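PDB 3G8K: lectin-related NK cell receptor LY49L1 from Mus musculus, which is a natural killer cell surface receptor that, like other Ly49 receptors, probably recognises MHC class I molecules through its C-type lectin-like domain. Local coordinates for residues G66-W78 against L88-M101. The protein carries 1 engineered substitution. Residues are numbered along the deposited sequence; the frame is centred on the assembly and turned at random.
Sequences GLSYDNKKKDWAW and LNTMKYNIRDGGCM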
ATOM      1  N   GLY A  66      -7.113   1.711  16.937  1.00 20.32           N
ATOM      2  CA  GLY A  66      -7.719   2.562  17.983  1.00 20.90           C
ATOM      3  C   GLY A  66      -8.974   1.961  18.616  1.00 21.22           C
ATOM      4  O   GLY A  66     -10.013   2.591  18.651  1.00 21.60           O
ATOM      5  N   LEU A  67      -8.829   0.747  19.134  1.00 20.73           N
ATOM      6  CA  LEU A  67      -9.912  -0.003  19.723  1.00 21.12           C
ATOM      7  C   LEU A  67      -9.404  -0.595  21.063  1.00 21.79           C
ATOM      8  O   LEU A  67      -8.291  -1.145  21.143  1.00 22.32           O
ATOM      9  CB  LEU A  67     -10.384  -1.111  18.759  1.00 17.18           C
ATOM     10  CG  LEU A  67     -11.456  -2.106  19.285  1.00 20.48           C
ATOM     11  CD1 LEU A  67     -12.781  -1.399  19.433  1.00 11.35           C
ATOM     12  CD2 LEU A  67     -11.632  -3.284  18.315  1.00 16.93           C
ATOM     13  N   SER A  68     -10.209  -0.431  22.101  1.00 21.93           N
ATOM     14  CA  SER A  68      -9.826  -0.786  23.463  1.00 22.96           C
ATOM     15  C   SER A  68     -11.049  -1.126  24.224  1.00 23.14           C
ATOM     16  O   SER A  68     -12.105  -0.730  23.834  1.00 23.85           O
ATOM     17  CB  SER A  68      -8.918   0.228  24.153  1.00 23.09           C
ATOM     18  OG  SER A  68      -9.500   1.409  24.639  1.00 24.04           O
ATOM     19  N   TYR A  69     -10.918  -1.939  25.246  1.00 23.30           N
ATOM     20  CA  TYR A  69     -12.027  -2.248  26.120  1.00 24.43           C
ATOM     21  C   TYR A  69     -12.309  -1.145  27.148  1.00 26.13           C
ATOM     22  O   TYR A  69     -11.406  -0.574  27.757  1.00 24.62           O
ATOM     23  CB  TYR A  69     -11.831  -3.604  26.764  1.00 24.05           C
ATOM     24  CG  TYR A  69     -12.996  -4.021  27.589  1.00 26.71           C
ATOM     25  CD1 TYR A  69     -14.078  -4.662  27.009  1.00 26.03           C
ATOM     26  CD2 TYR A  69     -13.007  -3.767  28.967  1.00 28.72           C
ATOM     27  CE1 TYR A  69     -15.135  -4.987  27.735  1.00 30.38           C
ATOM     28  CE2 TYR A  69     -14.043  -4.103  29.732  1.00 24.65           C
ATOM     29  CZ  TYR A  69     -15.126  -4.733  29.116  1.00 29.28           C
ATOM     30  OH  TYR A  69     -16.206  -5.121  29.855  1.00 26.46           O
ATOM     31  N   ASP A  70     -13.602  -0.828  27.247  1.00 27.22           N
ATOM     32  CA  ASP A  70     -14.155   0.318  27.986  1.00 31.47           C
ATOM     33  C   ASP A  70     -15.047  -0.241  29.083  1.00 32.38           C
ATOM     34  O   ASP A  70     -16.164  -0.745  28.787  1.00 30.57           O
ATOM     35  CB  ASP A  70     -15.010   1.163  26.990  1.00 32.31           C
ATOM     36  CG  ASP A  70     -15.516   2.450  27.571  1.00 34.87           C
ATOM     37  OD1 ASP A  70     -16.239   2.420  28.600  1.00 42.86           O
ATOM     38  OD2 ASP A  70     -15.250   3.499  26.957  1.00 31.68           O
ATOM     39  N   ASN A  71     -14.565  -0.198  30.332  1.00 34.21           N
ATOM     40  CA  ASN A  71     -15.370  -0.764  31.479  1.00 36.82           C
ATOM     41  C   ASN A  71     -16.591   0.030  31.973  1.00 38.27           C
ATOM     42  O   ASN A  71     -17.472  -0.529  32.653  1.00 38.33           O
ATOM     43  CB  ASN A  71     -14.500  -1.247  32.651  1.00 36.63           C
ATOM     44  CG  ASN A  71     -13.780  -0.115  33.371  1.00 35.05           C
ATOM     45  OD1 ASN A  71     -13.968   1.046  33.071  1.00 36.37           O
ATOM     46  ND2 ASN A  71     -12.944  -0.472  34.318  1.00 36.28           N
ATOM     47  N   LYS A  72     -16.665   1.301  31.589  1.00 40.53           N
ATOM     48  CA  LYS A  72     -17.913   2.099  31.660  1.00 41.33           C
ATOM     49  C   LYS A  72     -19.008   1.663  30.675  1.00 42.08           C
ATOM     50  O   LYS A  72     -20.158   1.414  31.075  1.00 42.07           O
ATOM     51  CB  LYS A  72     -17.596   3.592  31.488  1.00 42.35           C
ATOM     52  CG  LYS A  72     -16.543   4.106  32.452  1.00 44.48           C
ATOM     53  CD  LYS A  72     -17.185   4.766  33.664  1.00 49.66           C
ATOM     54  CE  LYS A  72     -16.894   6.262  33.627  1.00 52.58           C
ATOM     55  NZ  LYS A  72     -15.399   6.500  33.686  1.00 51.33           N
ATOM     56  N   LYS A  73     -18.661   1.513  29.390  1.00 42.59           N
ATOM     57  CA  LYS A  73     -19.620   0.943  28.401  1.00 43.06           C
ATOM     58  C   LYS A  73     -19.824  -0.562  28.512  1.00 41.67           C
ATOM     59  O   LYS A  73     -20.812  -1.080  28.044  1.00 41.38           O
ATOM     60  CB  LYS A  73     -19.244   1.298  26.955  1.00 44.34           C
ATOM     61  CG  LYS A  73     -19.161   2.797  26.636  1.00 46.47           C
ATOM     62  CD  LYS A  73     -18.097   3.068  25.520  1.00 50.19           C
ATOM     63  CE  LYS A  73     -18.006   4.581  25.161  1.00 48.88           C
ATOM     64  NZ  LYS A  73     -17.916   4.844  23.689  1.00 49.98           N
ATOM     65  N   LYS A  74     -18.878  -1.250  29.154  1.00 41.29           N
ATOM     66  CA  LYS A  74     -18.828  -2.723  29.281  1.00 40.28           C
ATOM     67  C   LYS A  74     -18.640  -3.385  27.926  1.00 38.98           C
ATOM     68  O   LYS A  74     -19.271  -4.384  27.631  1.00 38.48           O
ATOM     69  CB  LYS A  74     -20.035  -3.332  30.059  1.00 42.14           C
ATOM     70  CG  LYS A  74     -20.227  -2.915  31.555  1.00 44.26           C
ATOM     71  CD  LYS A  74     -21.463  -1.926  31.699  1.00 47.88           C
ATOM     72  CE  LYS A  74     -21.878  -1.543  33.157  1.00 47.68           C
ATOM     73  NZ  LYS A  74     -22.982  -2.432  33.775  1.00 47.60           N
ATOM     74  N   ASP A  75     -17.759  -2.822  27.093  1.00 37.52           N
ATOM     75  CA  ASP A  75     -17.633  -3.246  25.690  1.00 35.98           C
ATOM     76  C   ASP A  75     -16.367  -2.657  25.100  1.00 33.87           C
ATOM     77  O   ASP A  75     -15.791  -1.731  25.656  1.00 32.49           O
ATOM     78  CB  ASP A  75     -18.874  -2.807  24.869  1.00 37.37           C
ATOM     79  CG  ASP A  75     -19.345  -3.872  23.852  1.00 40.67           C
ATOM     80  OD1 ASP A  75     -18.683  -4.915  23.663  1.00 43.67           O
ATOM     81  OD2 ASP A  75     -20.421  -3.658  23.234  1.00 45.13           O
ATOM     82  N   TRP A  76     -15.941  -3.232  23.982  1.00 32.73           N
ATOM     83  CA  TRP A  76     -14.862  -2.731  23.169  1.00 30.85           C
ATOM     84  C   TRP A  76     -15.349  -1.479  22.498  1.00 30.56           C
ATOM     85  O   TRP A  76     -16.483  -1.443  22.009  1.00 31.23           O
ATOM     86  CB  TRP A  76     -14.430  -3.791  22.133  1.00 30.22           C
ATOM     87  CG  TRP A  76     -13.696  -4.889  22.812  1.00 28.56           C
ATOM     88  CD1 TRP A  76     -14.246  -5.954  23.418  1.00 27.29           C
ATOM     89  CD2 TRP A  76     -12.280  -4.985  23.026  1.00 25.48           C
ATOM     90  NE1 TRP A  76     -13.288  -6.724  24.009  1.00 29.32           N
ATOM     91  CE2 TRP A  76     -12.062  -6.144  23.796  1.00 26.30           C
ATOM     92  CE3 TRP A  76     -11.181  -4.204  22.640  1.00 21.31           C
ATOM     93  CZ2 TRP A  76     -10.800  -6.579  24.138  1.00 26.31           C
ATOM     94  CZ3 TRP A  76      -9.932  -4.627  22.993  1.00 24.82           C
ATOM     95  CH2 TRP A  76      -9.754  -5.807  23.728  1.00 26.71           C
ATOM     96  N   ALA A  77     -14.522  -0.440  22.495  1.00 28.18           N
ATOM     97  CA  ALA A  77     -14.935   0.820  21.919  1.00 27.82           C
ATOM     98  C   ALA A  77     -13.865   1.492  21.066  1.00 27.22           C
ATOM     99  O   ALA A  77     -12.681   1.491  21.444  1.00 25.38           O
ATOM    100  CB  ALA A  77     -15.473   1.769  22.983  1.00 27.93           C
ATOM    101  N   TRP A  78     -14.263   2.005  19.889  1.00 25.76           N
ATOM    102  CA  TRP A  78     -13.317   2.764  19.019  1.00 26.50           C
ATOM    103  C   TRP A  78     -12.970   4.077  19.750  1.00 28.58           C
ATOM    104  O   TRP A  78     -13.804   4.641  20.441  1.00 29.55           O
ATOM    105  CB  TRP A  78     -13.916   2.971  17.594  1.00 22.88           C
ATOM    106  CG  TRP A  78     -14.141   1.600  16.826  1.00 20.04           C
ATOM    107  CD1 TRP A  78     -15.348   0.928  16.638  1.00 15.76           C
ATOM    108  CD2 TRP A  78     -13.131   0.799  16.196  1.00 14.51           C
ATOM    109  NE1 TRP A  78     -15.126  -0.268  15.976  1.00 18.66           N
ATOM    110  CE2 TRP A  78     -13.759  -0.344  15.666  1.00 18.18           C
ATOM    111  CE3 TRP A  78     -11.706   0.944  16.062  1.00 15.38           C
ATOM    112  CZ2 TRP A  78     -13.045  -1.347  14.979  1.00 15.20           C
ATOM    113  CZ3 TRP A  78     -11.019  -0.075  15.374  1.00 15.79           C
ATOM    114  CH2 TRP A  78     -11.672  -1.184  14.851  1.00 18.62           C
ATOM    115  N   LEU A  88     -18.008  -7.092  15.949  1.00 36.47           N
ATOM    116  CA  LEU A  88     -16.978  -7.814  16.646  1.00 39.27           C
ATOM    117  C   LEU A  88     -17.689  -8.926  17.367  1.00 41.36           C
ATOM    118  O   LEU A  88     -18.744  -8.713  18.006  1.00 42.29           O
ATOM    119  CB  LEU A  88     -16.283  -6.914  17.650  1.00 39.53           C
ATOM    120  CG  LEU A  88     -15.550  -5.692  17.099  1.00 40.65           C
ATOM    121  CD1 LEU A  88     -15.300  -4.700  18.260  1.00 42.86           C
ATOM    122  CD2 LEU A  88     -14.251  -6.098  16.362  1.00 42.29           C
ATOM    123  N   ASN A  89     -17.175 -10.131  17.256  1.00 42.56           N
ATOM    124  CA  ASN A  89     -17.724 -11.111  18.150  1.00 44.53           C
ATOM    125  C   ASN A  89     -16.972 -11.012  19.520  1.00 45.05           C
ATOM    126  O   ASN A  89     -15.827 -11.451  19.635  1.00 43.14           O
ATOM    127  CB  ASN A  89     -17.697 -12.500  17.513  1.00 45.35           C
ATOM    128  CG  ASN A  89     -18.249 -13.564  18.449  1.00 47.16           C
ATOM    129  OD1 ASN A  89     -17.925 -14.750  18.321  1.00 47.85           O
ATOM    130  ND2 ASN A  89     -19.069 -13.130  19.421  1.00 48.69           N
ATOM    131  N   THR A  90     -17.580 -10.367  20.521  1.00 46.02           N
ATOM    132  CA  THR A  90     -16.790 -10.024  21.709  1.00 48.68           C
ATOM    133  C   THR A  90     -16.422 -11.225  22.608  1.00 49.03           C
ATOM    134  O   THR A  90     -15.482 -11.121  23.400  1.00 49.74           O
ATOM    135  CB  THR A  90     -17.342  -8.839  22.531  1.00 48.80           C
ATOM    136  OG1 THR A  90     -18.655  -9.148  22.984  1.00 51.33           O
ATOM    137  CG2 THR A  90     -17.331  -7.494  21.712  1.00 49.44           C
ATOM    138  N   MET A  91     -17.123 -12.347  22.444  1.00 48.92           N
ATOM    139  CA  MET A  91     -16.768 -13.637  23.038  1.00 49.04           C
ATOM    140  C   MET A  91     -15.384 -14.074  22.551  1.00 47.15           C
ATOM    141  O   MET A  91     -14.686 -14.806  23.253  1.00 47.29           O
ATOM    142  CB  MET A  91     -17.803 -14.719  22.631  1.00 50.75           C
ATOM    143  CG  MET A  91     -18.447 -15.558  23.772  1.00 55.00           C
ATOM    144  SD  MET A  91     -19.688 -14.614  24.723  1.00 64.66           S
ATOM    145  CE  MET A  91     -18.823 -14.274  26.272  1.00 62.39           C
ATOM    146  N   LYS A  92     -14.980 -13.651  21.355  1.00 44.04           N
ATOM    147  CA  LYS A  92     -13.631 -13.998  20.871  1.00 41.79           C
ATOM    148  C   LYS A  92     -12.487 -13.507  21.790  1.00 39.86           C
ATOM    149  O   LYS A  92     -11.323 -13.998  21.659  1.00 39.74           O
ATOM    150  CB  LYS A  92     -13.393 -13.436  19.471  1.00 40.94           C
ATOM    151  CG  LYS A  92     -13.843 -14.329  18.330  1.00 44.03           C
ATOM    152  CD  LYS A  92     -13.583 -13.652  16.941  1.00 42.87           C
ATOM    153  CE  LYS A  92     -13.729 -14.634  15.774  1.00 43.80           C
ATOM    154  NZ  LYS A  92     -15.167 -15.060  15.610  1.00 49.84           N
ATOM    155  N   TYR A  93     -12.796 -12.524  22.656  1.00 36.11           N
ATOM    156  CA  TYR A  93     -11.776 -11.702  23.316  1.00 34.31           C
ATOM    157  C   TYR A  93     -11.829 -11.815  24.848  1.00 33.96           C
ATOM    158  O   TYR A  93     -12.822 -11.464  25.509  1.00 35.64           O
ATOM    159  CB  TYR A  93     -11.763 -10.219  22.817  1.00 32.79           C
ATOM    160  CG  TYR A  93     -11.809 -10.081  21.302  1.00 29.03           C
ATOM    161  CD1 TYR A  93     -10.751 -10.490  20.531  1.00 21.90           C
ATOM    162  CD2 TYR A  93     -12.976  -9.633  20.647  1.00 28.48           C
ATOM    163  CE1 TYR A  93     -10.784 -10.412  19.168  1.00 20.86           C
ATOM    164  CE2 TYR A  93     -13.038  -9.584  19.242  1.00 22.35           C
ATOM    165  CZ  TYR A  93     -11.924  -9.960  18.523  1.00 27.39           C
ATOM    166  OH  TYR A  93     -11.942  -9.956  17.176  1.00 26.97           O
ATOM    167  N   ASN A  94     -10.767 -12.361  25.403  1.00 32.92           N
ATOM    168  CA  ASN A  94     -10.627 -12.437  26.841  1.00 33.51           C
ATOM    169  C   ASN A  94      -9.888 -11.213  27.347  1.00 30.80           C
ATOM    170  O   ASN A  94      -8.741 -11.064  27.025  1.00 31.54           O
ATOM    171  CB  ASN A  94      -9.878 -13.723  27.209  1.00 34.02           C
ATOM    172  CG  ASN A  94      -9.990 -14.045  28.688  1.00 36.96           C
ATOM    173  OD1 ASN A  94     -10.343 -13.179  29.510  1.00 39.49           O
ATOM    174  ND2 ASN A  94      -9.736 -15.295  29.035  1.00 40.90           N
ATOM    175  N   ILE A  95     -10.522 -10.314  28.111  1.00 30.78           N
ATOM    176  CA  ILE A  95      -9.828  -9.068  28.572  1.00 29.58           C
ATOM    177  C   ILE A  95      -8.703  -9.299  29.596  1.00 31.11           C
ATOM    178  O   ILE A  95      -7.907  -8.387  29.870  1.00 30.83           O
ATOM    179  CB  ILE A  95     -10.819  -7.942  29.085  1.00 30.27           C
ATOM    180  CG1 ILE A  95     -11.567  -8.367  30.343  1.00 29.50           C
ATOM    181  CG2 ILE A  95     -11.706  -7.412  27.921  1.00 28.31           C
ATOM    182  CD1 ILE A  95     -12.103  -7.219  31.187  1.00 27.37           C
ATOM    183  N   ARG A  96      -8.642 -10.531  30.136  1.00 32.35           N
ATOM    184  CA  ARG A  96      -7.607 -11.012  31.057  1.00 32.93           C
ATOM    185  C   ARG A  96      -6.276 -11.124  30.343  1.00 32.40           C
ATOM    186  O   ARG A  96      -5.239 -10.903  30.954  1.00 33.49           O
ATOM    187  CB  ARG A  96      -7.968 -12.396  31.581  1.00 34.23           C
ATOM    188  CG  ARG A  96      -8.832 -12.420  32.817  1.00 40.28           C
ATOM    189  CD  ARG A  96      -9.372 -13.840  33.021  1.00 48.90           C
ATOM    190  NE  ARG A  96     -10.284 -13.937  34.166  1.00 55.86           N
ATOM    191  CZ  ARG A  96     -11.381 -14.703  34.219  1.00 59.31           C
ATOM    192  NH1 ARG A  96     -11.771 -15.458  33.177  1.00 59.25           N
ATOM    193  NH2 ARG A  96     -12.118 -14.682  35.325  1.00 61.27           N
ATOM    194  N   ASP A  97      -6.345 -11.534  29.071  1.00 32.57           N
ATOM    195  CA  ASP A  97      -5.248 -11.580  28.107  1.00 32.00           C
ATOM    196  C   ASP A  97      -4.988 -10.285  27.300  1.00 30.77           C
ATOM    197  O   ASP A  97      -4.142 -10.293  26.389  1.00 31.07           O
ATOM    198  CB  ASP A  97      -5.451 -12.706  27.120  1.00 32.71           C
ATOM    199  CG  ASP A  97      -5.901 -14.009  27.783  1.00 37.07           C
ATOM    200  OD1 ASP A  97      -5.592 -14.248  28.992  1.00 37.14           O
ATOM    201  OD2 ASP A  97      -6.605 -14.767  27.061  1.00 40.86           O
ATOM    202  N   GLY A  98      -5.674  -9.192  27.621  1.00 29.54           N
ATOM    203  CA  GLY A  98      -5.414  -7.906  26.944  1.00 27.68           C
ATOM    204  C   GLY A  98      -6.600  -7.020  26.637  1.00 26.07           C
ATOM    205  O   GLY A  98      -7.625  -7.471  26.071  1.00 23.73           O
ATOM    206  N   GLY A  99      -6.445  -5.723  26.891  1.00 24.57           N
ATOM    207  CA  GLY A  99      -7.599  -4.816  26.691  1.00 23.13           C
ATOM    208  C   GLY A  99      -7.531  -3.896  25.496  1.00 23.14           C
ATOM    209  O   GLY A  99      -8.389  -3.036  25.378  1.00 23.14           O
ATOM    210  N   CYS A 100      -6.530  -4.074  24.608  1.00 24.63           N
ATOM    211  CA  CYS A 100      -6.348  -3.206  23.409  1.00 24.01           C
ATOM    212  C   CYS A 100      -6.299  -4.083  22.164  1.00 23.26           C
ATOM    213  O   CYS A 100      -5.767  -5.207  22.232  1.00 22.65           O
ATOM    214  CB  CYS A 100      -5.032  -2.403  23.553  1.00 25.36           C
ATOM    215  SG  CYS A 100      -4.990  -1.089  24.887  1.00 28.05           S
ATOM    216  N   MET A 101      -6.785  -3.591  21.007  1.00 23.15           N
ATOM    217  CA  MET A 101      -6.817  -4.414  19.800  1.00 21.22           C
ATOM    218  C   MET A 101      -5.607  -4.129  18.826  1.00 23.12           C
ATOM    219  O   MET A 101      -5.147  -3.004  18.695  1.00 20.15           O
ATOM    220  CB  MET A 101      -8.246  -4.359  19.183  1.00 25.72           C
ATOM    221  CG  MET A 101      -8.714  -5.528  18.295  1.00 18.99           C
ATOM    222  SD  MET A 101      -9.029  -6.961  19.230  1.00 23.97           S
ATOM    223  CE  MET A 101     -10.695  -6.648  19.817  1.00 19.31           C
TER
HETATM  224  O   HOH W   1     -14.980  -8.956  25.434  1.00 42.25           O
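Trp76 of the beta hairpin 67-78 packs into the curve of 88-101, with Met101 CE on one face of the indole and Tyr69 CB of its own hairpin on the other. Where the chain 88-101 enters strand 100-104 it pairs antiparallel with strand 62-70. Two backbone bonds define the register, Met101 N to Leu67 O (2.9 Å) and Tyr69 N to Gly99 O (2.8 Å), on either side of the non-hydrogen-bonded pair Ser68-Cys100. The Met101 chain, bent at both its second and third torsions, sets CE 3.8 Å from the centroid of the six-membered ring of Trp76, 13° off the normal, a CH-pi contact, with SD above the same face at a greater distance, a Met-aromatic contact. At the rim, Gly98 O approaches Trp76 CH2 at 3.6 Å near the ring plane. Tyr93 makes an edge-to-face pair with the five-membered ring of Trp76, planes at 61°. Trp76 NE1 donates to water 1 (3.1 Å), which donates to Thr90 O, tying hairpin to loop. Farther out, Ile95 CG2 lies over a face of the Tyr69 ring, 3.9 Å from its centroid, a CH-pi contact, while Leu88 CD1 packs against Leu67 CD2. Cys100, in strand 100-104, is disulfide-bonded to Cys113 beyond strand 108-111. An irregular excursion between two core strands, folded back on a hairpin, is the long-loop region of C-type lectin-like domains.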